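Local coordinates for spherulin-4 (Aspergillus clavatus, PDB 5C5G), which is a barrel-shaped glycoside hydrolase, probably taking part, like its Aspergillus fumigatus counterpart, in the biosynthesis of the polysaccharide galactosaminogalactan, at residues Y58-S67 and S103-R111; I126-T134 and D158-D166. All coordinates share one frame; numbering follows the deposited sequence.

Contact 1: residues Y58-S67 and S103-R111; sequences YTREIPKLAS and SSNANLAVR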
loop_
_atom_site.group_PDB
_atom_site.type_symbol
_atom_site.label_atom_id
_atom_site.label_comp_id
_atom_site.label_asym_id
_atom_site.label_seq_id
_atom_site.Cartn_x
_atom_site.Cartn_y
_atom_site.Cartn_z
ATOM N N TYR A 58 -9.662 -15.588 -4.915
ATOM C CA TYR A 58 -8.641 -14.661 -5.373
ATOM C C TYR A 58 -8.498 -14.698 -6.888
ATOM O O TYR A 58 -8.354 -13.653 -7.528
ATOM C CB TYR A 58 -7.289 -14.959 -4.702
ATOM C CG TYR A 58 -7.154 -14.313 -3.343
ATOM C CD1 TYR A 58 -6.841 -12.969 -3.250
ATOM C CD2 TYR A 58 -7.352 -15.017 -2.169
ATOM C CE1 TYR A 58 -6.727 -12.342 -2.042
ATOM C CE2 TYR A 58 -7.248 -14.374 -0.932
ATOM C CZ TYR A 58 -6.927 -13.034 -0.897
ATOM O OH TYR A 58 -6.812 -12.357 0.298
ATOM N N THR A 59 -8.543 -15.887 -7.483
ATOM C CA THR A 59 -8.321 -15.949 -8.925
ATOM C C THR A 59 -9.486 -15.342 -9.696
ATOM O O THR A 59 -9.307 -14.886 -10.825
ATOM C CB THR A 59 -8.019 -17.363 -9.427
ATOM O OG1 THR A 59 -9.118 -18.207 -9.132
ATOM C CG2 THR A 59 -6.773 -17.907 -8.764
ATOM N N ARG A 60 -10.675 -15.323 -9.093
ATOM C CA ARG A 60 -11.821 -14.639 -9.695
ATOM C C ARG A 60 -11.725 -13.115 -9.526
ATOM O O ARG A 60 -11.958 -12.356 -10.472
ATOM C CB ARG A 60 -13.134 -15.127 -9.074
ATOM C CG ARG A 60 -14.394 -14.507 -9.698
ATOM C CD ARG A 60 -15.664 -14.917 -8.949
ATOM N NE ARG A 60 -15.651 -14.386 -7.588
ATOM C CZ ARG A 60 -15.455 -15.095 -6.480
ATOM N NH1 ARG A 60 -15.288 -16.411 -6.524
ATOM N NH2 ARG A 60 -15.424 -14.472 -5.307
ATOM N N GLU A 61 -11.402 -12.668 -8.319
ATOM C CA GLU A 61 -11.537 -11.247 -7.984
ATOM C C GLU A 61 -10.343 -10.385 -8.391
ATOM O O GLU A 61 -10.505 -9.221 -8.741
ATOM C CB GLU A 61 -11.819 -11.082 -6.485
ATOM C CG GLU A 61 -13.102 -11.767 -6.013
ATOM C CD GLU A 61 -14.376 -11.147 -6.563
ATOM O OE1 GLU A 61 -14.339 -9.999 -7.055
ATOM O OE2 GLU A 61 -15.422 -11.824 -6.493
ATOM N N ILE A 62 -9.139 -10.933 -8.338
ATOM C CA ILE A 62 -7.969 -10.150 -8.699
ATOM C C ILE A 62 -8.040 -9.602 -10.126
ATOM O O ILE A 62 -7.796 -8.419 -10.328
ATOM C CB ILE A 62 -6.669 -10.933 -8.452
ATOM C CG1 ILE A 62 -6.403 -10.989 -6.949
ATOM C CG2 ILE A 62 -5.482 -10.305 -9.193
ATOM C CD1 ILE A 62 -5.377 -12.026 -6.553
ATOM N N PRO A 63 -8.376 -10.433 -11.124
ATOM C CA PRO A 63 -8.444 -9.897 -12.490
ATOM C C PRO A 63 -9.459 -8.771 -12.667
ATOM O O PRO A 63 -9.265 -7.907 -13.526
ATOM C CB PRO A 63 -8.832 -11.128 -13.322
ATOM C CG PRO A 63 -8.296 -12.260 -12.553
ATOM C CD PRO A 63 -8.535 -11.898 -11.119
ATOM N N LYS A 64 -10.527 -8.780 -11.880
ATOM C CA LYS A 64 -11.508 -7.702 -11.952
ATOM C C LYS A 64 -10.889 -6.365 -11.560
ATOM O O LYS A 64 -11.142 -5.346 -12.197
ATOM C CB LYS A 64 -12.720 -8.004 -11.074
ATOM C CG LYS A 64 -13.527 -9.188 -11.576
ATOM C CD LYS A 64 -14.470 -9.750 -10.520
ATOM C CE LYS A 64 -15.435 -8.710 -9.996
ATOM N NZ LYS A 64 -16.290 -9.270 -8.912
ATOM N N LEU A 65 -10.075 -6.367 -10.512
ATOM C CA LEU A 65 -9.409 -5.130 -10.106
ATOM C C LEU A 65 -8.314 -4.762 -11.081
ATOM O O LEU A 65 -8.134 -3.585 -11.403
ATOM C CB LEU A 65 -8.808 -5.237 -8.699
ATOM C CG LEU A 65 -9.762 -5.448 -7.529
ATOM C CD1 LEU A 65 -8.986 -5.403 -6.235
ATOM C CD2 LEU A 65 -10.887 -4.424 -7.504
ATOM N N ALA A 66 -7.570 -5.761 -11.541
ATOM C CA ALA A 66 -6.456 -5.531 -12.455
ATOM C C ALA A 66 -6.924 -4.918 -13.772
ATOM O O ALA A 66 -6.151 -4.265 -14.458
ATOM C CB ALA A 66 -5.716 -6.826 -12.718
ATOM N N SER A 67 -8.191 -5.121 -14.121
ATOM C CA SER A 67 -8.738 -4.594 -15.366
ATOM C C SER A 67 -8.870 -3.072 -15.387
ATOM O O SER A 67 -9.039 -2.484 -16.454
ATOM C CB SER A 67 -10.103 -5.230 -15.643
ATOM O OG SER A 67 -11.111 -4.674 -14.819
ATOM N N SER A 103 -1.431 -19.290 -14.596
ATOM C CA SER A 103 -2.880 -19.329 -14.760
ATOM C C SER A 103 -3.337 -19.210 -16.211
ATOM O O SER A 103 -4.502 -19.445 -16.504
ATOM C CB SER A 103 -3.517 -18.182 -13.981
ATOM O OG SER A 103 -3.140 -16.926 -14.524
ATOM N N SER A 104 -2.427 -18.830 -17.102
ATOM C CA SER A 104 -2.785 -18.449 -18.477
ATOM C C SER A 104 -3.842 -17.341 -18.484
ATOM O O SER A 104 -4.710 -17.298 -19.348
ATOM C CB SER A 104 -3.269 -19.653 -19.307
ATOM O OG SER A 104 -2.228 -20.592 -19.538
ATOM N N ASN A 105 -3.761 -16.450 -17.505
ATOM C CA ASN A 105 -4.660 -15.309 -17.405
ATOM C C ASN A 105 -3.817 -14.070 -17.197
ATOM O O ASN A 105 -3.265 -13.847 -16.125
ATOM C CB ASN A 105 -5.642 -15.491 -16.247
ATOM C CG ASN A 105 -6.660 -14.365 -16.148
ATOM O OD1 ASN A 105 -6.508 -13.306 -16.757
ATOM N ND2 ASN A 105 -7.698 -14.588 -15.363
ATOM N N ALA A 106 -3.722 -13.251 -18.237
ATOM C CA ALA A 106 -2.852 -12.090 -18.187
ATOM C C ALA A 106 -3.246 -11.088 -17.103
ATOM O O ALA A 106 -2.406 -10.317 -16.652
ATOM C CB ALA A 106 -2.821 -11.406 -19.550
ATOM N N ASN A 107 -4.512 -11.108 -16.688
ATOM C CA ASN A 107 -5.002 -10.198 -15.653
ATOM C C ASN A 107 -4.914 -10.748 -14.237
ATOM O O ASN A 107 -5.219 -10.038 -13.273
ATOM C CB ASN A 107 -6.438 -9.749 -15.950
ATOM C CG ASN A 107 -6.498 -8.469 -16.773
ATOM O OD1 ASN A 107 -5.474 -7.957 -17.224
ATOM N ND2 ASN A 107 -7.706 -7.943 -16.960
ATOM N N LEU A 108 -4.498 -12.006 -14.100
ATOM C CA LEU A 108 -4.187 -12.528 -12.779
ATOM C C LEU A 108 -2.729 -12.207 -12.544
ATOM O O LEU A 108 -1.849 -13.023 -12.816
ATOM C CB LEU A 108 -4.454 -14.033 -12.675
ATOM C CG LEU A 108 -4.198 -14.533 -11.246
ATOM C CD1 LEU A 108 -5.216 -13.980 -10.262
ATOM C CD2 LEU A 108 -4.159 -16.035 -11.143
ATOM N N ALA A 109 -2.478 -11.002 -12.051
ATOM C CA ALA A 109 -1.130 -10.470 -11.996
ATOM C C ALA A 109 -1.083 -9.283 -11.068
ATOM O O ALA A 109 -2.096 -8.602 -10.857
ATOM C CB ALA A 109 -0.671 -10.040 -13.378
ATOM N N VAL A 110 0.120 -8.991 -10.591
ATOM C CA VAL A 110 0.393 -7.758 -9.858
ATOM C C VAL A 110 1.459 -6.970 -10.606
ATOM O O VAL A 110 2.134 -7.505 -11.492
ATOM C CB VAL A 110 0.788 -8.042 -8.395
ATOM C CG1 VAL A 110 -0.360 -8.745 -7.652
ATOM C CG2 VAL A 110 2.048 -8.863 -8.318
ATOM N N ARG A 111 1.584 -5.699 -10.244
ATOM C CA ARG A 111 2.484 -4.767 -10.902
ATOM C C ARG A 111 3.630 -4.320 -9.996
ATOM O O ARG A 111 4.296 -3.322 -10.279
ATOM C CB ARG A 111 1.686 -3.558 -11.405
ATOM C CG ARG A 111 0.678 -3.948 -12.484
ATOM C CD ARG A 111 -0.352 -2.876 -12.774
ATOM N NE ARG A 111 0.167 -1.873 -13.689
ATOM C CZ ARG A 111 -0.449 -1.440 -14.790
ATOM N NH1 ARG A 111 0.141 -0.519 -15.533
ATOM N NH2 ARG A 111 -1.645 -1.900 -15.151
HETATM O O HOH W 1 -4.210 -2.611 -13.398
#
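Pro63 lies against the turn Asn105-Leu108, and its ring carbons pass in turn over Asn107, Asn105 and Leu108. CB rests on Asn107 CB at 3.8 Å, CG reaches Asn105 ND2 at 3.7 Å, and CD touches Leu108 CD1 at 4.0 Å. Proline suits this place because it offers a compact apolar surface; having no N-H, it also leaves a kink in helix 56-66. Its CA makes a C-H...O contact of 3.3 Å with Asn107 O, the carbonyl that Ala66 CB also approaches, a spot where a methyl group lets the backbones come close. The partner loop belongs to a (beta/alpha) barrel: it leaves helix 86-103 through a Schellman motif with Ser104 at positive phi, then makes a type I turn before strand 112-116. Within that turn Asn105 OD1 accepts from Asn107 N at 3.0 Å, forming an Asx turn that suits asparagine's short amide. Leu108, with CG anti to the backbone N (chi1 -176°), sends its two methyls onto the helix: CD1 lies 3.8 Å from Ile62 CB, while CD2 meets Thr59 CG2 at 4.0 Å. Trp99 and Leu73 also touch Ile62, whose branched chain is buried beneath the loop.

Contact 2: residues I126-T134 and D158-D166; sequences ILAYLRELT and DSRYLSTAD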
loop_
_atom_site.group_PDB
_atom_site.type_symbol
_atom_site.label_atom_id
_atom_site.label_comp_id
_atom_site.label_asym_id
_atom_site.label_seq_id
_atom_site.Cartn_x
_atom_site.Cartn_y
_atom_site.Cartn_z
ATOM N N ILE A 126 21.751 -4.454 5.638
ATOM C CA ILE A 126 20.328 -4.333 5.391
ATOM C C ILE A 126 20.085 -3.550 4.109
ATOM O O ILE A 126 19.245 -3.921 3.297
ATOM C CB ILE A 126 19.597 -3.659 6.556
ATOM C CG1 ILE A 126 19.675 -4.560 7.790
ATOM C CG2 ILE A 126 18.155 -3.358 6.191
ATOM C CD1 ILE A 126 19.144 -3.933 9.057
ATOM N N LEU A 127 20.822 -2.462 3.920
ATOM C CA LEU A 127 20.688 -1.704 2.686
ATOM C C LEU A 127 20.949 -2.608 1.475
ATOM O O LEU A 127 20.214 -2.571 0.503
ATOM C CB LEU A 127 21.633 -0.503 2.679
ATOM C CG LEU A 127 21.572 0.344 1.407
ATOM C CD1 LEU A 127 20.212 1.000 1.213
ATOM C CD2 LEU A 127 22.671 1.394 1.404
ATOM N N ALA A 128 21.988 -3.437 1.537
ATOM C CA ALA A 128 22.303 -4.345 0.441
ATOM C C ALA A 128 21.175 -5.350 0.184
ATOM O O ALA A 128 20.842 -5.664 -0.966
ATOM C CB ALA A 128 23.623 -5.080 0.722
ATOM N N TYR A 129 20.570 -5.834 1.258
ATOM C CA TYR A 129 19.447 -6.761 1.178
ATOM C C TYR A 129 18.273 -6.092 0.498
ATOM O O TYR A 129 17.684 -6.662 -0.428
ATOM C CB TYR A 129 19.091 -7.194 2.598
ATOM C CG TYR A 129 17.880 -8.074 2.878
ATOM C CD1 TYR A 129 16.608 -7.536 2.977
ATOM C CD2 TYR A 129 18.039 -9.416 3.186
ATOM C CE1 TYR A 129 15.524 -8.324 3.309
ATOM C CE2 TYR A 129 16.957 -10.210 3.525
ATOM C CZ TYR A 129 15.708 -9.654 3.587
ATOM O OH TYR A 129 14.635 -10.420 3.954
ATOM N N LEU A 130 17.923 -4.883 0.919
ATOM C CA LEU A 130 16.796 -4.186 0.314
ATOM C C LEU A 130 17.069 -3.841 -1.138
ATOM O O LEU A 130 16.175 -3.940 -1.985
ATOM C CB LEU A 130 16.442 -2.928 1.097
ATOM C CG LEU A 130 15.917 -3.179 2.519
ATOM C CD1 LEU A 130 15.727 -1.871 3.257
ATOM C CD2 LEU A 130 14.602 -3.958 2.493
ATOM N N ARG A 131 18.299 -3.452 -1.457
ATOM C CA ARG A 131 18.634 -3.142 -2.845
ATOM C C ARG A 131 18.541 -4.380 -3.729
ATOM O O ARG A 131 18.075 -4.310 -4.877
ATOM C CB ARG A 131 20.031 -2.522 -2.936
ATOM C CG ARG A 131 20.075 -1.052 -2.502
ATOM C CD ARG A 131 21.515 -0.539 -2.276
ATOM N NE ARG A 131 22.398 -0.542 -3.456
ATOM C CZ ARG A 131 22.404 0.397 -4.398
ATOM N NH1 ARG A 131 21.533 1.395 -4.348
ATOM N NH2 ARG A 131 23.272 0.333 -5.406
ATOM N N GLU A 132 18.982 -5.518 -3.204
ATOM C CA GLU A 132 18.855 -6.765 -3.940
ATOM C C GLU A 132 17.388 -7.082 -4.210
ATOM O O GLU A 132 17.024 -7.493 -5.311
ATOM C CB GLU A 132 19.519 -7.931 -3.198
ATOM C CG GLU A 132 19.390 -9.241 -3.959
ATOM C CD GLU A 132 20.284 -10.351 -3.461
ATOM O OE1 GLU A 132 21.174 -10.093 -2.626
ATOM O OE2 GLU A 132 20.093 -11.493 -3.930
ATOM N N LEU A 133 16.536 -6.899 -3.218
ATOM C CA LEU A 133 15.116 -7.149 -3.415
ATOM C C LEU A 133 14.527 -6.261 -4.487
ATOM O O LEU A 133 13.712 -6.726 -5.281
ATOM C CB LEU A 133 14.337 -6.997 -2.115
ATOM C CG LEU A 133 14.628 -8.073 -1.069
ATOM C CD1 LEU A 133 13.747 -7.825 0.150
ATOM C CD2 LEU A 133 14.434 -9.501 -1.599
ATOM N N THR A 134 14.910 -4.996 -4.514
ATOM C CA THR A 134 14.447 -4.114 -5.570
ATOM C C THR A 134 14.930 -4.597 -6.932
ATOM O O THR A 134 14.163 -4.591 -7.903
ATOM C CB THR A 134 14.835 -2.661 -5.272
ATOM O OG1 THR A 134 14.000 -2.233 -4.200
ATOM C CG2 THR A 134 14.601 -1.753 -6.467
ATOM N N ASP A 158 15.615 5.084 8.589
ATOM C CA ASP A 158 16.714 5.950 8.172
ATOM C C ASP A 158 16.472 6.360 6.711
ATOM O O ASP A 158 16.037 5.553 5.872
ATOM C CB ASP A 158 18.046 5.234 8.337
ATOM C CG ASP A 158 19.226 6.102 7.944
ATOM O OD1 ASP A 158 19.511 6.202 6.742
ATOM O OD2 ASP A 158 19.885 6.686 8.832
ATOM N N SER A 159 16.763 7.613 6.409
ATOM C CA SER A 159 16.407 8.170 5.120
ATOM C C SER A 159 17.129 7.482 3.974
ATOM O O SER A 159 16.636 7.532 2.854
ATOM C CB SER A 159 16.693 9.673 5.086
ATOM O OG SER A 159 18.068 9.942 5.267
ATOM N N ARG A 160 18.260 6.839 4.234
ATOM C CA ARG A 160 18.993 6.157 3.174
ATOM C C ARG A 160 18.208 5.005 2.578
ATOM O O ARG A 160 18.508 4.560 1.457
ATOM C CB ARG A 160 20.352 5.680 3.681
ATOM C CG ARG A 160 21.343 6.811 3.847
ATOM C CD ARG A 160 22.548 6.387 4.662
ATOM N NE ARG A 160 22.224 6.367 6.081
ATOM C CZ ARG A 160 23.125 6.229 7.049
ATOM N NH1 ARG A 160 22.726 6.234 8.308
ATOM N NH2 ARG A 160 24.421 6.111 6.764
ATOM N N TYR A 161 17.198 4.514 3.275
ATOM C CA TYR A 161 16.374 3.458 2.711
ATOM C C TYR A 161 15.326 3.969 1.723
ATOM O O TYR A 161 14.831 3.204 0.897
ATOM C CB TYR A 161 15.683 2.698 3.838
ATOM C CG TYR A 161 16.599 1.884 4.732
ATOM C CD1 TYR A 161 17.708 1.227 4.228
ATOM C CD2 TYR A 161 16.332 1.738 6.082
ATOM C CE1 TYR A 161 18.531 0.470 5.047
ATOM C CE2 TYR A 161 17.163 0.972 6.911
ATOM C CZ TYR A 161 18.263 0.357 6.384
ATOM O OH TYR A 161 19.071 -0.407 7.174
ATOM N N LEU A 162 14.972 5.247 1.790
ATOM C CA LEU A 162 13.841 5.733 1.012
ATOM C C LEU A 162 14.051 5.580 -0.484
ATOM O O LEU A 162 13.099 5.314 -1.219
ATOM C CB LEU A 162 13.545 7.186 1.338
ATOM C CG LEU A 162 13.091 7.430 2.770
ATOM C CD1 LEU A 162 12.969 8.925 3.027
ATOM C CD2 LEU A 162 11.777 6.742 3.118
ATOM N N SER A 163 15.276 5.743 -0.955
ATOM C CA SER A 163 15.508 5.705 -2.398
ATOM C C SER A 163 15.520 4.274 -2.945
ATOM O O SER A 163 15.553 4.092 -4.165
ATOM C CB SER A 163 16.790 6.438 -2.763
ATOM O OG SER A 163 17.888 5.774 -2.196
ATOM N N THR A 164 15.462 3.269 -2.076
ATOM C CA THR A 164 15.397 1.879 -2.529
ATOM C C THR A 164 13.983 1.417 -2.868
ATOM O O THR A 164 13.790 0.322 -3.399
ATOM C CB THR A 164 16.017 0.912 -1.497
ATOM O OG1 THR A 164 15.216 0.814 -0.312
ATOM C CG2 THR A 164 17.394 1.378 -1.125
ATOM N N ALA A 165 12.991 2.244 -2.584
ATOM C CA ALA A 165 11.587 1.917 -2.829
ATOM C C ALA A 165 10.931 3.070 -3.577
ATOM O O ALA A 165 11.400 4.219 -3.514
ATOM C CB ALA A 165 10.852 1.650 -1.522
ATOM N N ASP A 166 9.846 2.786 -4.277
ATOM C CA ASP A 166 9.032 3.832 -4.869
ATOM C C ASP A 166 8.241 4.596 -3.825
ATOM O O ASP A 166 8.081 5.820 -3.924
ATOM C CB ASP A 166 8.103 3.231 -5.913
ATOM C CG ASP A 166 8.863 2.661 -7.071
ATOM O OD1 ASP A 166 9.504 3.457 -7.793
ATOM O OD2 ASP A 166 8.863 1.433 -7.299
#
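With chi1 near -68°, Tyr161 holds its ring beside its own backbone N and lays it against helix 124-139, where Leu127 and Leu130 receive it. Leu127 has CG on the far side of its CB from the backbone N, a setting that carries CD1 to the ring edge, 3.9 Å from Tyr161 CD1 and in the ring plane. Leu130 comes over one face instead: its CD1 stands 4.1 Å from the centroid of the Tyr161 ring, displaced toward the rim, a CH-pi contact. Beyond the ring the fit is tight, Ile126 CG2 lying 3.2 Å from Tyr161 OH. Tyrosine suits the site because its flat ring packs against leucines while the hydroxyl reaches polar backbone, bonding with Gln121 O and Asp123 N.

One turn on, Thr164 uses both its branches. Its CG2 touches both Leu127 CD1, at 3.7 Å, and Arg131 CG, at 3.9 Å. Its OG1 donates to Tyr161 O at 2.7 Å, meeting a lone pair in the carbonyl plane; this bond holds the hydroxyl within its own segment, and Thr164 N gives a second bond to the same oxygen. The bond joining the two segments is made by Thr134 OG1, which donates to Thr164 O at 2.7 Å with a C=O...donor angle of 164°, almost in line with the carbonyl.

Beneath these residues runs strand 148-152, with Thr134 on Val149 and Thr164 on His151, while helix 86-103 packs against Leu133 on another side of helix 124-139.

Overall arrangement
Contact 1 closes before contact 2 opens along the chain. Their centres are 28 Å apart and their nearest atoms about 7 Å, without touching. Both belong to the outer layer of the same eight-stranded parallel barrel and follow one plan: a helix, 56-66 or 124-139, packs against the loop that enters the second strand after it, 112-116 or 167-172. Strand 112-116 connects the pair, since residues 103-111 lead into it and helix 124-139 follows it. These two entering strands also include Asp116 and Glu172, which bind N-acetyl-D-galactosamine, so each contact involves the loop just before a strand that carries a sugar-binding residue.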